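Long-range contacts in surface layer protein (Geobacillus stearothermophilus, PDB 2RA1), which belongs to the crystalline surface layer coating the bacterial cell; this N-terminal part joins a helical coiled-coil region to beta domains and probably binds cell-wall sugars: residues Y74-F79 against E87-T92; A228-V233 against A312-E317; V236-S241 against F323-P328. All coordinates share one frame; numbering follows the deposited sequence.

Interaction 1. Residues Y74-F79 against E87-T92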
loop_
_atom_site.group_PDB
_atom_site.type_symbol
_atom_site.label_atom_id
_atom_site.label_comp_id
_atom_site.label_asym_id
_atom_site.label_seq_id
_atom_site.Cartn_x
_atom_site.Cartn_y
_atom_site.Cartn_z
ATOM N N TYR A 74 27.186 -32.401 35.594
ATOM C CA TYR A 74 26.647 -31.073 35.795
ATOM C C TYR A 74 26.545 -30.304 34.474
ATOM O O TYR A 74 25.482 -29.833 34.085
ATOM C CB TYR A 74 27.563 -30.317 36.742
ATOM C CG TYR A 74 27.022 -28.982 37.189
ATOM C CD1 TYR A 74 25.934 -28.913 38.045
ATOM C CD2 TYR A 74 27.600 -27.789 36.770
ATOM C CE1 TYR A 74 25.426 -27.711 38.474
ATOM C CE2 TYR A 74 27.086 -26.562 37.202
ATOM C CZ TYR A 74 25.996 -26.543 38.061
ATOM O OH TYR A 74 25.453 -25.363 38.515
ATOM N N GLU A 75 27.662 -30.198 33.779
ATOM C CA GLU A 75 27.727 -29.422 32.563
ATOM C C GLU A 75 26.816 -29.954 31.469
ATOM O O GLU A 75 26.371 -29.202 30.599
ATOM C CB GLU A 75 29.168 -29.358 32.078
ATOM C CG GLU A 75 30.037 -28.449 32.947
ATOM C CD GLU A 75 31.480 -28.369 32.456
ATOM O OE1 GLU A 75 31.816 -29.034 31.458
ATOM O OE2 GLU A 75 32.275 -27.647 33.076
ATOM N N THR A 76 26.535 -31.247 31.516
ATOM C CA THR A 76 25.709 -31.869 30.498
ATOM C C THR A 76 24.227 -31.677 30.810
ATOM O O THR A 76 23.435 -31.306 29.935
ATOM C CB THR A 76 26.022 -33.370 30.363
ATOM O OG1 THR A 76 27.421 -33.543 30.132
ATOM C CG2 THR A 76 25.256 -33.969 29.200
ATOM N N TYR A 77 23.862 -31.897 32.070
ATOM C CA TYR A 77 22.461 -31.990 32.443
ATOM C C TYR A 77 21.877 -30.713 33.009
ATOM O O TYR A 77 20.698 -30.458 32.849
ATOM C CB TYR A 77 22.237 -33.157 33.395
ATOM C CG TYR A 77 22.374 -34.475 32.697
ATOM C CD1 TYR A 77 23.601 -35.131 32.641
ATOM C CD2 TYR A 77 21.283 -35.064 32.081
ATOM C CE1 TYR A 77 23.736 -36.346 32.002
ATOM C CE2 TYR A 77 21.397 -36.277 31.444
ATOM C CZ TYR A 77 22.629 -36.910 31.403
ATOM O OH TYR A 77 22.742 -38.110 30.755
ATOM N N VAL A 78 22.694 -29.905 33.661
ATOM C CA VAL A 78 22.140 -28.772 34.363
ATOM C C VAL A 78 22.576 -27.433 33.794
ATOM O O VAL A 78 21.771 -26.726 33.194
ATOM C CB VAL A 78 22.285 -28.897 35.932
ATOM C CG1 VAL A 78 23.035 -30.150 36.327
ATOM C CG2 VAL A 78 22.880 -27.649 36.563
ATOM N N PHE A 79 23.837 -27.072 33.954
ATOM C CA PHE A 79 24.250 -25.762 33.486
ATOM C C PHE A 79 25.669 -25.736 32.943
ATOM O O PHE A 79 26.558 -26.409 33.471
ATOM C CB PHE A 79 24.114 -24.727 34.602
ATOM C CG PHE A 79 24.750 -23.403 34.258
ATOM C CD1 PHE A 79 24.044 -22.449 33.526
ATOM C CD2 PHE A 79 26.059 -23.127 34.631
ATOM C CE1 PHE A 79 24.631 -21.240 33.191
ATOM C CE2 PHE A 79 26.650 -21.923 34.306
ATOM C CZ PHE A 79 25.941 -20.973 33.582
ATOM N N GLU A 87 24.313 -30.046 25.973
ATOM C CA GLU A 87 24.884 -29.549 27.209
ATOM C C GLU A 87 23.940 -28.576 27.893
ATOM O O GLU A 87 23.110 -27.959 27.242
ATOM C CB GLU A 87 26.201 -28.842 26.936
ATOM C CG GLU A 87 27.209 -29.692 26.205
ATOM C CD GLU A 87 28.577 -29.055 26.196
ATOM O OE1 GLU A 87 29.566 -29.789 26.421
ATOM O OE2 GLU A 87 28.665 -27.822 25.978
ATOM N N ALA A 88 24.075 -28.448 29.211
ATOM C CA ALA A 88 23.304 -27.479 29.958
ATOM C C ALA A 88 21.817 -27.682 29.696
ATOM O O ALA A 88 21.091 -26.716 29.467
ATOM C CB ALA A 88 23.700 -26.101 29.545
ATOM N N ARG A 89 21.369 -28.931 29.707
ATOM C CA ARG A 89 20.027 -29.239 29.231
ATOM C C ARG A 89 18.949 -28.497 30.011
ATOM O O ARG A 89 18.097 -27.824 29.416
ATOM C CB ARG A 89 19.775 -30.741 29.223
ATOM C CG ARG A 89 20.777 -31.491 28.381
ATOM C CD ARG A 89 20.668 -32.988 28.585
ATOM N NE ARG A 89 21.660 -33.688 27.790
ATOM C CZ ARG A 89 21.629 -34.991 27.527
ATOM N NH1 ARG A 89 20.642 -35.746 27.997
ATOM N NH2 ARG A 89 22.582 -35.537 26.774
ATOM N N VAL A 90 19.003 -28.583 31.334
ATOM C CA VAL A 90 18.024 -27.892 32.170
ATOM C C VAL A 90 18.035 -26.361 32.029
ATOM O O VAL A 90 16.991 -25.751 31.823
ATOM C CB VAL A 90 18.140 -28.329 33.623
ATOM C CG1 VAL A 90 17.270 -27.464 34.527
ATOM C CG2 VAL A 90 17.723 -29.773 33.709
ATOM N N ALA A 91 19.206 -25.746 32.111
ATOM C CA ALA A 91 19.305 -24.292 31.948
ATOM C C ALA A 91 18.838 -23.811 30.572
ATOM O O ALA A 91 18.196 -22.777 30.470
ATOM C CB ALA A 91 20.721 -23.805 32.235
ATOM N N THR A 92 19.140 -24.562 29.518
ATOM C CA THR A 92 18.683 -24.172 28.192
ATOM C C THR A 92 17.168 -24.305 28.031
ATOM O O THR A 92 16.531 -23.471 27.376
ATOM C CB THR A 92 19.376 -24.955 27.056
ATOM O OG1 THR A 92 19.174 -26.370 27.228
ATOM C CG2 THR A 92 20.866 -24.595 26.974
#
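A helix-to-helix junction, in which the C-terminal end of helix 63-77 and the residue after it offer carbonyls to the first turn of helix 89-115, brings Glu75 through Val78 against Ala88 through Ala91. Four consecutive backbone bonds span it: Ala88 N to Glu75 O (2.8 Å), Arg89 N to Thr76 O (3.2 Å), Val90 N to Tyr77 O (2.9 Å) and Ala91 N to Val78 O (3.0 Å). Their even step carries helical bonding across the loop between the helices, with Ala88 as N-cap, and satisfies carbonyls and amides that helix ends leave without partners. Arg89 adds the main side-chain contact. With CG beside its backbone N (chi1 -57°), its chain extends alongside Tyr77, and NH1 comes 3.6 Å from Tyr77 CE2; the ring and guanidinium planes are 48° apart. Thr76 CG2 flanks the same group, 3.9 Å from Arg89 NE, whose hydrogen bond goes to Gly86 O. Ala91 CB meets the edge of the Phe79 ring at CD1 (3.8 Å). Tyr41 of helix 34-58 touches Val78, Phe79 and Val90, while helix 3-28 packs on Tyr77 through Lys15 and makes a cation-pi contact with Arg89 through Tyr18.

Interaction 2. Residues A228-V233 against A312-E317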
loop_
_atom_site.group_PDB
_atom_site.type_symbol
_atom_site.label_atom_id
_atom_site.label_comp_id
_atom_site.label_asym_id
_atom_site.label_seq_id
_atom_site.Cartn_x
_atom_site.Cartn_y
_atom_site.Cartn_z
ATOM N N ALA A 228 0.430 21.973 1.217
ATOM C CA ALA A 228 1.779 22.513 1.041
ATOM C C ALA A 228 2.147 22.751 -0.426
ATOM O O ALA A 228 3.048 23.530 -0.732
ATOM C CB ALA A 228 2.807 21.618 1.710
ATOM N N LEU A 229 1.453 22.072 -1.328
ATOM C CA LEU A 229 1.728 22.207 -2.749
ATOM C C LEU A 229 1.318 23.584 -3.261
ATOM O O LEU A 229 0.347 24.179 -2.781
ATOM C CB LEU A 229 0.973 21.137 -3.531
ATOM C CG LEU A 229 1.321 19.713 -3.133
ATOM C CD1 LEU A 229 0.705 18.757 -4.129
ATOM C CD2 LEU A 229 2.833 19.579 -3.095
ATOM N N THR A 230 2.061 24.086 -4.238
ATOM C CA THR A 230 1.717 25.358 -4.845
ATOM C C THR A 230 0.792 25.132 -6.034
ATOM O O THR A 230 1.075 24.294 -6.897
ATOM C CB THR A 230 2.969 26.126 -5.286
ATOM O OG1 THR A 230 3.844 25.238 -5.995
ATOM C CG2 THR A 230 3.701 26.697 -4.065
ATOM N N PRO A 231 -0.331 25.865 -6.070
ATOM C CA PRO A 231 -1.296 25.832 -7.177
ATOM C C PRO A 231 -0.617 26.221 -8.483
ATOM O O PRO A 231 0.021 27.272 -8.559
ATOM C CB PRO A 231 -2.324 26.900 -6.774
ATOM C CG PRO A 231 -1.599 27.756 -5.766
ATOM C CD PRO A 231 -0.773 26.775 -5.004
ATOM N N LYS A 232 -0.738 25.376 -9.498
ATOM C CA LYS A 232 -0.022 25.620 -10.737
ATOM C C LYS A 232 -0.929 25.501 -11.957
ATOM O O LYS A 232 -1.931 24.786 -11.933
ATOM C CB LYS A 232 1.143 24.645 -10.873
ATOM C CG LYS A 232 2.285 25.172 -11.712
ATOM C CD LYS A 232 3.433 25.614 -10.835
ATOM C CE LYS A 232 4.011 24.433 -10.056
ATOM N NZ LYS A 232 3.187 24.044 -8.874
ATOM N N VAL A 233 -0.581 26.232 -13.011
ATOM C CA VAL A 233 -1.211 26.046 -14.307
ATOM C C VAL A 233 -0.428 24.956 -14.990
ATOM O O VAL A 233 0.784 25.080 -15.181
ATOM C CB VAL A 233 -1.152 27.320 -15.185
ATOM C CG1 VAL A 233 -1.524 26.994 -16.626
ATOM C CG2 VAL A 233 -2.054 28.399 -14.623
ATOM N N ALA A 312 -8.677 27.615 -2.040
ATOM C CA ALA A 312 -8.481 28.140 -0.700
ATOM C C ALA A 312 -7.152 28.871 -0.535
ATOM O O ALA A 312 -6.194 28.311 -0.004
ATOM C CB ALA A 312 -8.605 27.032 0.322
ATOM N N GLY A 313 -7.101 30.116 -1.004
ATOM C CA GLY A 313 -6.055 31.043 -0.609
ATOM C C GLY A 313 -4.849 31.266 -1.505
ATOM O O GLY A 313 -4.672 32.359 -2.037
ATOM N N LYS A 314 -3.999 30.252 -1.645
ATOM C CA LYS A 314 -2.715 30.417 -2.332
ATOM C C LYS A 314 -2.882 30.990 -3.733
ATOM O O LYS A 314 -3.920 30.825 -4.374
ATOM C CB LYS A 314 -1.927 29.096 -2.388
ATOM C CG LYS A 314 -1.726 28.410 -1.040
ATOM C CD LYS A 314 -0.723 27.257 -1.122
ATOM C CE LYS A 314 0.718 27.759 -1.161
ATOM N NZ LYS A 314 1.695 26.687 -0.777
ATOM N N GLU A 315 -1.852 31.673 -4.211
ATOM C CA GLU A 315 -1.906 32.284 -5.530
ATOM C C GLU A 315 -1.162 31.434 -6.549
ATOM O O GLU A 315 -0.032 31.006 -6.302
ATOM C CB GLU A 315 -1.281 33.676 -5.475
ATOM C CG GLU A 315 -1.995 34.625 -4.539
ATOM C CD GLU A 315 -1.157 35.833 -4.191
ATOM O OE1 GLU A 315 -0.100 36.018 -4.828
ATOM O OE2 GLU A 315 -1.551 36.593 -3.278
ATOM N N PHE A 316 -1.786 31.176 -7.692
ATOM C CA PHE A 316 -1.044 30.576 -8.791
ATOM C C PHE A 316 0.031 31.565 -9.183
ATOM O O PHE A 316 -0.164 32.772 -9.085
ATOM C CB PHE A 316 -1.943 30.324 -9.992
ATOM C CG PHE A 316 -3.011 29.305 -9.748
ATOM C CD1 PHE A 316 -4.060 29.578 -8.887
ATOM C CD2 PHE A 316 -2.980 28.086 -10.402
ATOM C CE1 PHE A 316 -5.051 28.655 -8.672
ATOM C CE2 PHE A 316 -3.968 27.151 -10.192
ATOM C CZ PHE A 316 -5.005 27.433 -9.324
ATOM N N GLU A 317 1.172 31.066 -9.629
ATOM C CA GLU A 317 2.197 31.965 -10.129
ATOM C C GLU A 317 1.808 32.422 -11.542
ATOM O O GLU A 317 1.335 31.614 -12.354
ATOM C CB GLU A 317 3.556 31.264 -10.132
ATOM C CG GLU A 317 4.714 32.194 -9.828
ATOM C CD GLU A 317 4.682 32.739 -8.403
ATOM O OE1 GLU A 317 4.513 31.937 -7.460
ATOM O OE2 GLU A 317 4.839 33.968 -8.227
#
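Pro231 and Phe316 bring two irregular segments together, the touching parts running 42° from one another. The CA atoms of these two residues are 5.0 Å apart, and Phe316 CA directs its hydrogen at Pro231 O. Beside this backbone approach, Pro231 CB lies over the centre of the Phe316 ring, 3.6 Å from the centroid and only 3° off the normal, a nearly ideal CH-pi contact. The ring edge faces the chain that follows the proline: Lys232 O lies near the ring plane, 3.6 Å from Phe316 CE2. Here the linker leaving helix 211-228 enters the first strand, 233-240, of the bacterial Ig-like domain, and it rests on the loop that leads into strand 319-324. Lys314 crosses Pro231 at about a right angle, its CB 3.6 Å from Pro231 CG. A bend further along (chi3 77°) then turns the lysine chain back toward the end of the helix, where NZ makes a weak hydrogen bond with Leu229 O at 3.5 Å. That carbonyl is also bonded by Lys250 NZ, so two ammonium groups gather near the helix end. On the linker itself, Lys232 N is bonded to Thr249 OG1, and Asp310 touches both Pro231 and Phe316.

Interaction 3. Residues V236-S241 against F323-P328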
loop_
_atom_site.group_PDB
_atom_site.type_symbol
_atom_site.label_atom_id
_atom_site.label_comp_id
_atom_site.label_asym_id
_atom_site.label_seq_id
_atom_site.Cartn_x
_atom_site.Cartn_y
_atom_site.Cartn_z
ATOM N N VAL A 236 -2.399 24.166 -21.537
ATOM C CA VAL A 236 -3.476 24.661 -22.367
ATOM C C VAL A 236 -3.504 23.893 -23.687
ATOM O O VAL A 236 -2.463 23.467 -24.196
ATOM C CB VAL A 236 -3.387 26.193 -22.565
ATOM C CG1 VAL A 236 -3.665 26.905 -21.235
ATOM C CG2 VAL A 236 -2.027 26.622 -23.154
ATOM N N SER A 237 -4.701 23.685 -24.219
ATOM C CA SER A 237 -4.855 22.965 -25.473
ATOM C C SER A 237 -6.074 23.487 -26.180
ATOM O O SER A 237 -7.077 23.786 -25.542
ATOM C CB SER A 237 -5.018 21.471 -25.218
ATOM O OG SER A 237 -5.876 21.246 -24.121
ATOM N N ALA A 238 -5.993 23.604 -27.498
ATOM C CA ALA A 238 -7.129 24.117 -28.257
ATOM C C ALA A 238 -8.270 23.122 -28.168
ATOM O O ALA A 238 -8.053 21.960 -27.824
ATOM C CB ALA A 238 -6.741 24.362 -29.709
ATOM N N ILE A 239 -9.479 23.584 -28.465
ATOM C CA ILE A 239 -10.664 22.727 -28.494
ATOM C C ILE A 239 -11.321 22.859 -29.857
ATOM O O ILE A 239 -11.459 21.894 -30.603
ATOM C CB ILE A 239 -11.688 23.155 -27.440
ATOM C CG1 ILE A 239 -11.131 22.944 -26.030
ATOM C CG2 ILE A 239 -12.986 22.373 -27.622
ATOM C CD1 ILE A 239 -11.946 23.645 -24.961
ATOM N N ASP A 240 -11.731 24.080 -30.164
ATOM C CA ASP A 240 -12.219 24.434 -31.482
ATOM C C ASP A 240 -11.537 25.735 -31.894
ATOM O O ASP A 240 -10.529 26.130 -31.306
ATOM C CB ASP A 240 -13.743 24.588 -31.468
ATOM C CG ASP A 240 -14.219 25.596 -30.448
ATOM O OD1 ASP A 240 -13.442 26.499 -30.092
ATOM O OD2 ASP A 240 -15.375 25.493 -29.998
ATOM N N SER A 241 -12.085 26.414 -32.893
ATOM C CA SER A 241 -11.433 27.610 -33.417
ATOM C C SER A 241 -11.689 28.856 -32.579
ATOM O O SER A 241 -11.141 29.909 -32.868
ATOM C CB SER A 241 -11.846 27.869 -34.869
ATOM O OG SER A 241 -13.237 28.111 -34.964
ATOM N N PHE A 323 -0.285 26.623 -26.798
ATOM C CA PHE A 323 -0.904 25.518 -27.511
ATOM C C PHE A 323 -0.872 25.915 -28.975
ATOM O O PHE A 323 -0.635 27.086 -29.306
ATOM C CB PHE A 323 -2.348 25.292 -27.048
ATOM C CG PHE A 323 -3.272 26.426 -27.379
ATOM C CD1 PHE A 323 -3.844 26.528 -28.643
ATOM C CD2 PHE A 323 -3.552 27.405 -26.438
ATOM C CE1 PHE A 323 -4.696 27.585 -28.958
ATOM C CE2 PHE A 323 -4.393 28.467 -26.745
ATOM C CZ PHE A 323 -4.970 28.559 -28.007
ATOM N N THR A 324 -1.092 24.939 -29.845
ATOM C CA THR A 324 -1.047 25.153 -31.281
ATOM C C THR A 324 -2.352 24.621 -31.780
ATOM O O THR A 324 -2.767 23.525 -31.380
ATOM C CB THR A 324 0.108 24.352 -31.944
ATOM O OG1 THR A 324 1.353 24.726 -31.348
ATOM C CG2 THR A 324 0.189 24.629 -33.446
ATOM N N TYR A 325 -3.019 25.396 -32.624
ATOM C CA TYR A 325 -4.317 24.995 -33.158
ATOM C C TYR A 325 -4.159 24.293 -34.501
ATOM O O TYR A 325 -3.561 24.834 -35.424
ATOM C CB TYR A 325 -5.243 26.207 -33.285
ATOM C CG TYR A 325 -6.552 25.894 -33.966
ATOM C CD1 TYR A 325 -7.396 24.903 -33.474
ATOM C CD2 TYR A 325 -6.945 26.586 -35.100
ATOM C CE1 TYR A 325 -8.588 24.606 -34.099
ATOM C CE2 TYR A 325 -8.132 26.295 -35.734
ATOM C CZ TYR A 325 -8.949 25.307 -35.233
ATOM O OH TYR A 325 -10.127 25.025 -35.870
ATOM N N ASN A 326 -4.676 23.073 -34.592
ATOM C CA ASN A 326 -4.668 22.322 -35.841
ATOM C C ASN A 326 -6.047 21.768 -36.151
ATOM O O ASN A 326 -6.608 20.974 -35.390
ATOM C CB ASN A 326 -3.671 21.175 -35.783
ATOM C CG ASN A 326 -2.241 21.654 -35.708
ATOM O OD1 ASN A 326 -1.757 22.344 -36.605
ATOM N ND2 ASN A 326 -1.557 21.297 -34.627
ATOM N N LYS A 327 -6.599 22.208 -37.272
ATOM C CA LYS A 327 -7.865 21.694 -37.764
ATOM C C LYS A 327 -7.592 20.441 -38.594
ATOM O O LYS A 327 -6.983 20.527 -39.662
ATOM C CB LYS A 327 -8.539 22.755 -38.627
ATOM C CG LYS A 327 -10.029 22.819 -38.448
ATOM C CD LYS A 327 -10.747 22.924 -39.775
ATOM C CE LYS A 327 -12.200 22.509 -39.595
ATOM N NZ LYS A 327 -12.318 21.396 -38.594
ATOM N N PRO A 328 -8.032 19.272 -38.104
ATOM C CA PRO A 328 -7.777 18.003 -38.793
ATOM C C PRO A 328 -8.285 18.021 -40.224
ATOM O O PRO A 328 -9.145 18.830 -40.583
ATOM C CB PRO A 328 -8.571 16.987 -37.966
ATOM C CG PRO A 328 -8.640 17.589 -36.612
ATOM C CD PRO A 328 -8.789 19.070 -36.857
#
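Phe323 and Tyr325 project from one segment onto Val236, Ala238 and Ser241 of the other, and the two rings are used quite differently. In Phe323 the ring carbon CG stands between the backbone N and the carbonyl carbon (chi1 66°), which lifts the ring across the strand carrying Val236. The valine crosses it at about a right angle and brings CG2 to the ring edge, in the ring plane, 3.7 Å from CD2. At the root of the same side chain, Phe323 CB rests 3.4 Å from Val236 O. Further along, the methyl of Ala238 is shared by both aromatics: its CB is 3.8 Å from Phe323 CD1 and 3.9 Å from Tyr325 CD1, approaching each ring obliquely. Tyr325 takes the extended alternative, CG opposite its backbone N (chi1 174°), and its ring reaches past Ala238 to Asp240 and Ser241. There CE1 lies 3.7 Å from Asp240 O, and OH is 3.5 Å from Ser241 CB, a van der Waals contact of the phenol oxygen with the serine's methylene carbon. A serine in place of Tyr325 would probably leave Ala238 without its second aromatic neighbour and open a gap beneath Ser241. Neighbouring strands and a loop complete the packing: the ring of Phe244 meets that of Phe323, and Val303 touches both Phe323 and Val236, while Leu295 rests on Tyr325. The backbones bond to other partners, Ser237 to Lys245 and Phe323 to Tyr301, so these two segments are joined to each other by side chains. They run in roughly the same direction, belonging to the first and last strands of the bacterial Ig-like domain. Such a meeting is consistent with an Ig-like beta-sandwich, in which the first and last strands of the domain lie close together, here on one apolar interior.

The three contacts follow the course of an elongated chain. Interaction 1 closes first, within the helical part, and its centre lies about 71 Å from that of interaction 2 and about 87 Å from that of interaction 3, on the opposite side of the chain's centre. Interactions 2 and 3 share the Ig-like domain, with centres about 26 Å apart. Their segments alternate in sequence, because both bring together the region of strand 233-240 and that of strand 319-324: interaction 2 where these strands begin, next to helix 211-228, and interaction 3 where they end. The helical region is thus joined by local backbone bonds, and the beta domain by contacts between residues distant in sequence.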